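Local coordinates for ribosomal protein uL16 3-hydroxylase (Escherichia coli, PDB 4CCL) that uses ferrous iron, 2-oxoglutarate and dioxygen to hydroxylate an arginine of ribosomal protein uL16, and works as a homodimer, at residues 88-91 against 92-95; 99-102 against 103-107; 260-263 against 264-267; 292-295 against 296-300. One frame throughout, in Å; residues are numbered along the deposited sequence.

Overall arrangement
Four local contacts, each between adjoining residues, illustrate how side-chain chemistry follows position in a fold. Contacts 1 and 2 come in series ahead of strand 108-116: the first caps a short helix, whereas the second is a buried turn. Contacts 1, 3 and 4 are partly buried, with contact 4 farthest from the chain's centre (about 32 Å, centre to centre). Contacts 3 and 4 both fall in the winged-helix region but on successive helices, one at a helix start and the other at a helix end. Ion pairs occur in contacts 2 and 3, an imidazole cap in contact 1, and a lysine chain lying against a tyrosine ring in contact 4. Contacts 2 and 3 also touch the second subunit.

Contact 1: residues 88-91 against 92-95; sequences HWHE and PTAA
H90 and T93 meet at the head of a short helix, their side chains crossing at about a right angle. Two polar contacts converge on one ring nitrogen. T93 OG1 lies 3.1 Å from H90 ND1 in a hydrogen bond whose donor could be either atom, and the backbone N of T93 gives H90 ND1 a weaker bond of 3.4 Å. The first torsion of H90 sets this up: CG stands anti to the backbone N (chi1 -154°), which brings ND1 to the N and OG1 of T93. The other ring nitrogen, NE2, has a weak bond to E39.

Nonpolar contact comes from P92, which lies over one ring face, its CD 3.7 Å from the centroid of the H90 imidazole in a CH-pi contact. Backbone bonds complete the turn, from A94 N to H90 O at 3.1 Å and from A95 N to E91 O at 2.9 Å. With an alanine at H90, T93 N would probably lose its side-chain acceptor and P92 the ring it packs on. T93 also touches L111 and I113 of strand 108-116. This is an N-cap, with histidine as the capping residue of helix 91-94 and a proline in the first turn.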
# COMPACT_ATOMS: atom_id res chain seq x y z
N HIS B 88 8.23 17.85 -23.48
CA HIS B 88 7.16 18.59 -22.82
C HIS B 88 7.18 20.06 -23.22
O HIS B 88 6.14 20.63 -23.55
CB HIS B 88 7.27 18.45 -21.29
CG HIS B 88 7.04 17.06 -20.78
ND1 HIS B 88 6.82 16.78 -19.45
CD2 HIS B 88 6.99 15.87 -21.43
CE1 HIS B 88 6.65 15.48 -19.30
NE2 HIS B 88 6.75 14.90 -20.48
N TRP B 89 8.36 20.67 -23.17
CA TRP B 89 8.49 22.11 -23.38
C TRP B 89 8.87 22.55 -24.81
O TRP B 89 8.89 23.74 -25.10
CB TRP B 89 9.50 22.68 -22.38
CG TRP B 89 9.49 21.93 -21.09
CD1 TRP B 89 10.27 20.86 -20.75
CD2 TRP B 89 8.64 22.16 -19.97
NE1 TRP B 89 9.97 20.43 -19.48
CE2 TRP B 89 8.96 21.22 -18.97
CE3 TRP B 89 7.62 23.10 -19.69
CZ2 TRP B 89 8.32 21.17 -17.74
CZ3 TRP B 89 6.99 23.05 -18.47
CH2 TRP B 89 7.34 22.09 -17.51
N HIS B 90 9.15 21.58 -25.68
CA HIS B 90 9.58 21.88 -27.05
C HIS B 90 8.89 20.95 -28.05
O HIS B 90 9.04 19.73 -27.97
CB HIS B 90 11.10 21.73 -27.15
CG HIS B 90 11.73 22.54 -28.24
ND1 HIS B 90 12.30 21.98 -29.36
CD2 HIS B 90 11.90 23.88 -28.36
CE1 HIS B 90 12.78 22.94 -30.14
NE2 HIS B 90 12.55 24.10 -29.55
N GLU B 91 8.12 21.52 -28.98
CA GLU B 91 7.42 20.72 -30.00
C GLU B 91 8.35 20.02 -31.01
O GLU B 91 8.18 18.82 -31.28
CB GLU B 91 6.34 21.54 -30.73
CG GLU B 91 5.08 21.84 -29.94
CD GLU B 91 3.98 22.44 -30.81
OE1 GLU B 91 3.91 22.08 -32.00
OE2 GLU B 91 3.20 23.28 -30.30
N PRO B 92 9.32 20.75 -31.59
CA PRO B 92 10.23 20.09 -32.53
C PRO B 92 10.95 18.89 -31.91
O PRO B 92 11.21 17.91 -32.60
CB PRO B 92 11.24 21.20 -32.86
CG PRO B 92 10.47 22.45 -32.72
CD PRO B 92 9.55 22.21 -31.55
N THR B 93 11.26 18.98 -30.62
CA THR B 93 11.86 17.86 -29.92
C THR B 93 10.85 16.73 -29.77
O THR B 93 11.18 15.56 -29.93
CB THR B 93 12.40 18.28 -28.53
OG1 THR B 93 13.48 19.21 -28.70
CG2 THR B 93 12.91 17.06 -27.77
N ALA B 94 9.60 17.10 -29.49
CA ALA B 94 8.52 16.12 -29.38
C ALA B 94 8.38 15.32 -30.66
O ALA B 94 8.05 14.13 -30.62
CB ALA B 94 7.21 16.81 -29.04
N ALA B 95 8.65 15.96 -31.80
CA ALA B 95 8.62 15.26 -33.09
C ALA B 95 9.55 14.03 -33.15
O ALA B 95 9.26 13.07 -33.87
CB ALA B 95 8.94 16.22 -34.22

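Contact 2: residues 99-102 against 103-107; sequences PFRE and LPDWR
R101 and D105 supply the charged part of this buried contact. D105 OD1 sits over one face of the R101 guanidinium, 3.3 Å from R101 NE, with the carboxylate and guanidinium planes turned 64° apart. Lying over the face, the oxygen is well out of the guanidinium plane and no N-H points at it, so the pairing is a salt bridge of charges alone. The directed N-H is spent elsewhere. A water at the guanidinium edge, in plane, accepts from R101 NE at 2.8 Å and donates to D105 OD2, also at 2.8 Å, so that the two charged groups are joined both directly and through solvent. Bends at chi2 (-143°) and chi3 of R101 bring its head round to the aspartate.

Backbone bonding closes the turn that carries R101. L103 N donates to F100 O at 3.0 Å, closing a beta-turn with R101 and E102 at its centre. L103 O also receives a CH...O contact from R101 CA at 3.6 Å.

Apolar packing comes from the two ends of the turn. L103 is covered by W9 and L13 of helix 9-15 and by F202 of strand 195-202, while the ring of F100 meets that of F132 in strand 131-135. Farther along, R107 forms salt bridges with D130 and with D230 of the second subunit, so the loop leading into strand 108-116 joins the beta-sheet to the dimer interface.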
# COMPACT_ATOMS: atom_id res chain seq x y z
N PRO B 99 8.72 8.50 -34.46
CA PRO B 99 9.20 7.28 -35.14
C PRO B 99 9.23 6.03 -34.26
O PRO B 99 9.28 4.92 -34.79
CB PRO B 99 10.63 7.66 -35.55
CG PRO B 99 10.60 9.14 -35.69
CD PRO B 99 9.66 9.62 -34.62
N PHE B 100 9.18 6.20 -32.95
CA PHE B 100 9.33 5.08 -32.02
C PHE B 100 8.00 4.43 -31.62
O PHE B 100 7.96 3.56 -30.76
CB PHE B 100 10.15 5.50 -30.80
CG PHE B 100 11.58 5.83 -31.13
CD1 PHE B 100 12.54 4.83 -31.21
CD2 PHE B 100 11.95 7.14 -31.37
CE1 PHE B 100 13.85 5.14 -31.52
CE2 PHE B 100 13.26 7.45 -31.68
CZ PHE B 100 14.21 6.45 -31.75
N ARG B 101 6.92 4.87 -32.25
CA ARG B 101 5.60 4.31 -32.01
C ARG B 101 5.46 2.85 -32.47
O ARG B 101 4.44 2.21 -32.20
CB ARG B 101 4.52 5.19 -32.65
CG ARG B 101 4.41 6.55 -32.00
CD ARG B 101 2.97 7.03 -31.91
NE ARG B 101 2.59 7.88 -30.77
CZ ARG B 101 3.36 8.74 -30.09
NH1 ARG B 101 4.64 8.93 -30.37
NH2 ARG B 101 2.82 9.43 -29.09
N GLU B 102 6.48 2.34 -33.15
CA GLU B 102 6.56 0.91 -33.45
C GLU B 102 6.67 0.09 -32.16
O GLU B 102 6.49 -1.13 -32.16
CB GLU B 102 7.74 0.62 -34.37
CG GLU B 102 7.60 1.22 -35.76
CD GLU B 102 6.50 0.57 -36.57
OE1 GLU B 102 6.07 -0.55 -36.21
OE2 GLU B 102 6.06 1.17 -37.57
N LEU B 103 6.95 0.78 -31.06
CA LEU B 103 6.95 0.20 -29.72
C LEU B 103 5.79 0.86 -28.97
O LEU B 103 5.42 1.99 -29.27
CB LEU B 103 8.28 0.50 -29.03
CG LEU B 103 9.51 -0.28 -29.53
CD1 LEU B 103 10.80 0.39 -29.09
CD2 LEU B 103 9.46 -1.72 -29.03
N PRO B 104 5.22 0.14 -27.98
CA PRO B 104 3.99 0.60 -27.32
C PRO B 104 4.12 1.95 -26.63
O PRO B 104 5.12 2.21 -25.97
CB PRO B 104 3.73 -0.50 -26.28
CG PRO B 104 4.47 -1.69 -26.78
CD PRO B 104 5.69 -1.15 -27.45
N ASP B 105 3.11 2.80 -26.79
CA ASP B 105 3.07 4.11 -26.13
C ASP B 105 3.23 3.98 -24.61
O ASP B 105 3.82 4.85 -23.98
CB ASP B 105 1.77 4.85 -26.43
CG ASP B 105 1.71 5.37 -27.86
OD1 ASP B 105 2.78 5.49 -28.49
OD2 ASP B 105 0.59 5.66 -28.33
N TRP B 106 2.69 2.91 -24.04
CA TRP B 106 2.69 2.77 -22.59
C TRP B 106 4.08 2.43 -22.03
O TRP B 106 4.39 2.76 -20.89
CB TRP B 106 1.61 1.76 -22.13
CG TRP B 106 1.99 0.31 -22.23
CD1 TRP B 106 1.79 -0.51 -23.30
CD2 TRP B 106 2.59 -0.49 -21.21
NE1 TRP B 106 2.24 -1.78 -23.01
CE2 TRP B 106 2.74 -1.79 -21.74
CE3 TRP B 106 3.02 -0.24 -19.91
CZ2 TRP B 106 3.31 -2.83 -21.00
CZ3 TRP B 106 3.59 -1.27 -19.18
CH2 TRP B 106 3.72 -2.55 -19.73
N ARG B 107 4.91 1.80 -22.85
CA ARG B 107 6.28 1.49 -22.45
C ARG B 107 7.26 2.66 -22.61
O ARG B 107 8.30 2.69 -21.96
CB ARG B 107 6.80 0.27 -23.20
CG ARG B 107 6.11 -1.04 -22.82
CD ARG B 107 6.73 -1.66 -21.58
NE ARG B 107 8.01 -2.30 -21.88
CZ ARG B 107 9.20 -1.76 -21.63
NH1 ARG B 107 9.28 -0.56 -21.06
NH2 ARG B 107 10.30 -2.42 -21.93
O HOH W 1 -0.08 7.18 -30.61

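Contact 3: residues 260-263 against 264-267; sequences QPEH and FKQW
E262, just ahead of helix 263-272, and K265 in its first turn, three positions apart, form an ion pair at a helix start. Their side chains run side by side and point the same way, and K265 NZ donates to E262 OE2 at 3.2 Å within a salt bridge. The ammonium meets that oxygen on its syn side, only 19° out of the carboxylate plane. A bend at chi3 of K265 (-55°) turns the amine back toward the glutamate. A carboxylate placed at this end of a helix is likely to be favoured by the helix dipole as well.

E262 serves through its backbone too, since Q266 N bonds to E262 O at 2.9 Å, and the next bond follows from W267 N to H263 O, also 2.9 Å and nearly straight at 168°. The helix belongs to the ROXA-like winged-helix region and follows helix 244-258 after a short loop. On its buried side, F264 and W267 meet edge to edge. The W267 ring also meets those of Y217 and F271. F264 and K265 pack on M254 and M247 of the second subunit, respectively, while Q266 packs on Y217 and Y319.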
# COMPACT_ATOMS: atom_id res chain seq x y z
N GLN B 260 -10.74 -8.92 -9.20
CA GLN B 260 -12.04 -8.29 -9.43
C GLN B 260 -12.01 -7.52 -10.75
O GLN B 260 -11.07 -6.77 -11.01
CB GLN B 260 -12.44 -7.38 -8.26
CG GLN B 260 -12.64 -8.12 -6.94
CD GLN B 260 -13.45 -7.32 -5.94
OE1 GLN B 260 -14.31 -6.53 -6.30
NE2 GLN B 260 -13.16 -7.53 -4.66
N PRO B 261 -13.04 -7.72 -11.59
CA PRO B 261 -12.92 -7.47 -13.03
C PRO B 261 -12.54 -6.05 -13.46
O PRO B 261 -11.63 -5.89 -14.28
CB PRO B 261 -14.31 -7.81 -13.56
CG PRO B 261 -15.22 -7.56 -12.40
CD PRO B 261 -14.44 -8.00 -11.19
N GLU B 262 -13.22 -5.04 -12.94
CA GLU B 262 -12.95 -3.65 -13.32
C GLU B 262 -11.78 -2.99 -12.58
O GLU B 262 -11.04 -2.19 -13.16
CB GLU B 262 -14.21 -2.79 -13.21
CG GLU B 262 -15.24 -3.11 -14.28
CD GLU B 262 -14.69 -2.99 -15.69
OE1 GLU B 262 -14.62 -1.85 -16.21
OE2 GLU B 262 -14.31 -4.02 -16.28
N HIS B 263 -11.62 -3.35 -11.31
CA HIS B 263 -10.75 -2.61 -10.40
C HIS B 263 -9.27 -2.54 -10.81
O HIS B 263 -8.68 -1.45 -10.80
CB HIS B 263 -10.89 -3.17 -8.98
CG HIS B 263 -12.27 -3.03 -8.42
ND1 HIS B 263 -12.78 -3.87 -7.45
CD2 HIS B 263 -13.26 -2.14 -8.70
CE1 HIS B 263 -14.01 -3.50 -7.16
NE2 HIS B 263 -14.33 -2.45 -7.90
N PHE B 264 -8.68 -3.67 -11.16
CA PHE B 264 -7.28 -3.67 -11.57
C PHE B 264 -7.05 -2.89 -12.85
O PHE B 264 -6.15 -2.05 -12.93
CB PHE B 264 -6.73 -5.09 -11.74
CG PHE B 264 -5.33 -5.12 -12.29
CD1 PHE B 264 -4.35 -4.31 -11.75
CD2 PHE B 264 -5.00 -5.96 -13.34
CE1 PHE B 264 -3.07 -4.32 -12.25
CE2 PHE B 264 -3.71 -5.98 -13.84
CZ PHE B 264 -2.75 -5.16 -13.29
N LYS B 265 -7.87 -3.17 -13.86
CA LYS B 265 -7.80 -2.49 -15.15
C LYS B 265 -7.92 -0.98 -14.98
O LYS B 265 -7.21 -0.21 -15.62
CB LYS B 265 -8.91 -2.99 -16.06
CG LYS B 265 -9.04 -2.22 -17.36
CD LYS B 265 -10.42 -2.36 -17.97
CE LYS B 265 -10.81 -3.82 -18.16
NZ LYS B 265 -12.20 -3.97 -18.66
N GLN B 266 -8.83 -0.58 -14.10
CA GLN B 266 -9.11 0.83 -13.87
C GLN B 266 -7.93 1.48 -13.17
O GLN B 266 -7.46 2.55 -13.60
CB GLN B 266 -10.38 0.98 -13.04
CG GLN B 266 -11.02 2.35 -13.11
CD GLN B 266 -12.52 2.26 -13.33
OE1 GLN B 266 -12.99 1.39 -14.06
NE2 GLN B 266 -13.26 3.15 -12.69
N TRP B 267 -7.43 0.84 -12.11
CA TRP B 267 -6.26 1.38 -11.42
C TRP B 267 -5.08 1.55 -12.36
O TRP B 267 -4.46 2.61 -12.39
CB TRP B 267 -5.80 0.51 -10.25
CG TRP B 267 -4.38 0.86 -9.87
CD1 TRP B 267 -3.95 2.02 -9.29
CD2 TRP B 267 -3.21 0.07 -10.09
NE1 TRP B 267 -2.59 1.99 -9.12
CE2 TRP B 267 -2.11 0.79 -9.60
CE3 TRP B 267 -2.98 -1.20 -10.64
CZ2 TRP B 267 -0.81 0.31 -9.64
CZ3 TRP B 267 -1.69 -1.68 -10.68
CH2 TRP B 267 -0.62 -0.93 -10.19

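Contact 4: residues 292-295 against 296-300; sequences EIYD and ALKQG
Y294 and K298 lie one turn apart near the C-terminal end of helix 290-298, which a Schellman motif closes in the ROXA-like winged-helix region. The two side chains slant across each other. Y294 CG is anti to its own N (chi1 -176°), and this swings the ring toward the lysine, whose CG sits 3.6 Å from Y294 CE1. Bends at chi2 and chi4 of K298 then fold the chain so that its NZ comes 3.1 Å from Y294 OH. The hydroxyl is hydrogen-bonded to E352, and the same carboxylate makes a long, weak ion pair with the lysine. With an alanine in place of Y294, E352 would probably lose a hydrogen-bonding mate and the aliphatic part of K298 would be left without its ring to lie against.

On another side of the helix, I293 CG2 meets L297 CD1 at 4.3 Å, and both side chains pack on F371. Regular backbone bonds run beneath, K298 N meeting Y294 O in the carbonyl plane at 2.9 Å. G300 leaves the helix with a positive phi of 105°, where a CB would be jammed against the preceding carbonyl, and its N bonds back to L297 O at 3.0 Å.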
# COMPACT_ATOMS: atom_id res chain seq x y z
N GLU B 292 -18.00 26.85 -28.70
CA GLU B 292 -16.90 27.54 -29.35
C GLU B 292 -15.76 26.57 -29.68
O GLU B 292 -14.90 26.87 -30.49
CB GLU B 292 -16.40 28.78 -28.58
CG GLU B 292 -15.89 28.54 -27.17
CD GLU B 292 -16.59 29.42 -26.16
OE1 GLU B 292 -17.78 29.73 -26.37
OE2 GLU B 292 -15.96 29.81 -25.15
N ILE B 293 -15.79 25.40 -29.05
CA ILE B 293 -14.91 24.30 -29.44
C ILE B 293 -15.47 23.62 -30.68
O ILE B 293 -14.73 23.35 -31.64
CB ILE B 293 -14.75 23.28 -28.30
CG1 ILE B 293 -13.84 23.85 -27.22
CG2 ILE B 293 -14.19 21.97 -28.83
CD1 ILE B 293 -13.79 23.05 -25.97
N TYR B 294 -16.77 23.36 -30.66
CA TYR B 294 -17.48 22.88 -31.84
C TYR B 294 -17.18 23.80 -33.01
O TYR B 294 -16.72 23.36 -34.06
CB TYR B 294 -19.00 22.84 -31.58
CG TYR B 294 -19.83 22.26 -32.71
CD1 TYR B 294 -20.02 22.96 -33.90
CD2 TYR B 294 -20.45 21.02 -32.58
CE1 TYR B 294 -20.78 22.44 -34.92
CE2 TYR B 294 -21.22 20.50 -33.60
CZ TYR B 294 -21.38 21.21 -34.77
OH TYR B 294 -22.14 20.69 -35.79
N ASP B 295 -17.43 25.09 -32.81
CA ASP B 295 -17.23 26.09 -33.85
C ASP B 295 -15.78 26.16 -34.30
O ASP B 295 -15.50 26.11 -35.49
CB ASP B 295 -17.72 27.47 -33.40
CG ASP B 295 -19.23 27.57 -33.35
OD1 ASP B 295 -19.90 26.85 -34.12
OD2 ASP B 295 -19.75 28.36 -32.53
N ALA B 296 -14.85 26.28 -33.34
CA ALA B 296 -13.43 26.34 -33.66
C ALA B 296 -13.01 25.18 -34.55
O ALA B 296 -12.33 25.37 -35.55
CB ALA B 296 -12.59 26.34 -32.39
N LEU B 297 -13.42 23.97 -34.18
CA LEU B 297 -13.10 22.79 -34.97
C LEU B 297 -13.73 22.83 -36.36
O LEU B 297 -13.06 22.61 -37.36
CB LEU B 297 -13.51 21.52 -34.23
CG LEU B 297 -12.61 21.14 -33.06
CD1 LEU B 297 -13.12 19.88 -32.38
CD2 LEU B 297 -11.17 20.95 -33.53
N LYS B 298 -15.03 23.14 -36.41
CA LYS B 298 -15.74 23.23 -37.69
C LYS B 298 -15.24 24.42 -38.52
O LYS B 298 -15.45 24.46 -39.74
CB LYS B 298 -17.25 23.34 -37.46
CG LYS B 298 -17.91 22.01 -37.11
CD LYS B 298 -17.93 21.08 -38.31
CE LYS B 298 -18.27 19.65 -37.90
NZ LYS B 298 -19.61 19.54 -37.26
N GLN B 299 -14.58 25.36 -37.87
CA GLN B 299 -14.04 26.54 -38.54
C GLN B 299 -12.70 26.21 -39.18
O GLN B 299 -12.11 27.05 -39.86
CB GLN B 299 -13.87 27.68 -37.52
CG GLN B 299 -13.78 29.08 -38.11
CD GLN B 299 -13.60 30.13 -37.03
OE1 GLN B 299 -13.28 29.82 -35.89
NE2 GLN B 299 -13.81 31.39 -37.40
N GLY B 300 -12.24 24.99 -38.97
CA GLY B 300 -10.99 24.53 -39.56
C GLY B 300 -9.83 24.46 -38.59
O GLY B 300 -8.80 23.85 -38.89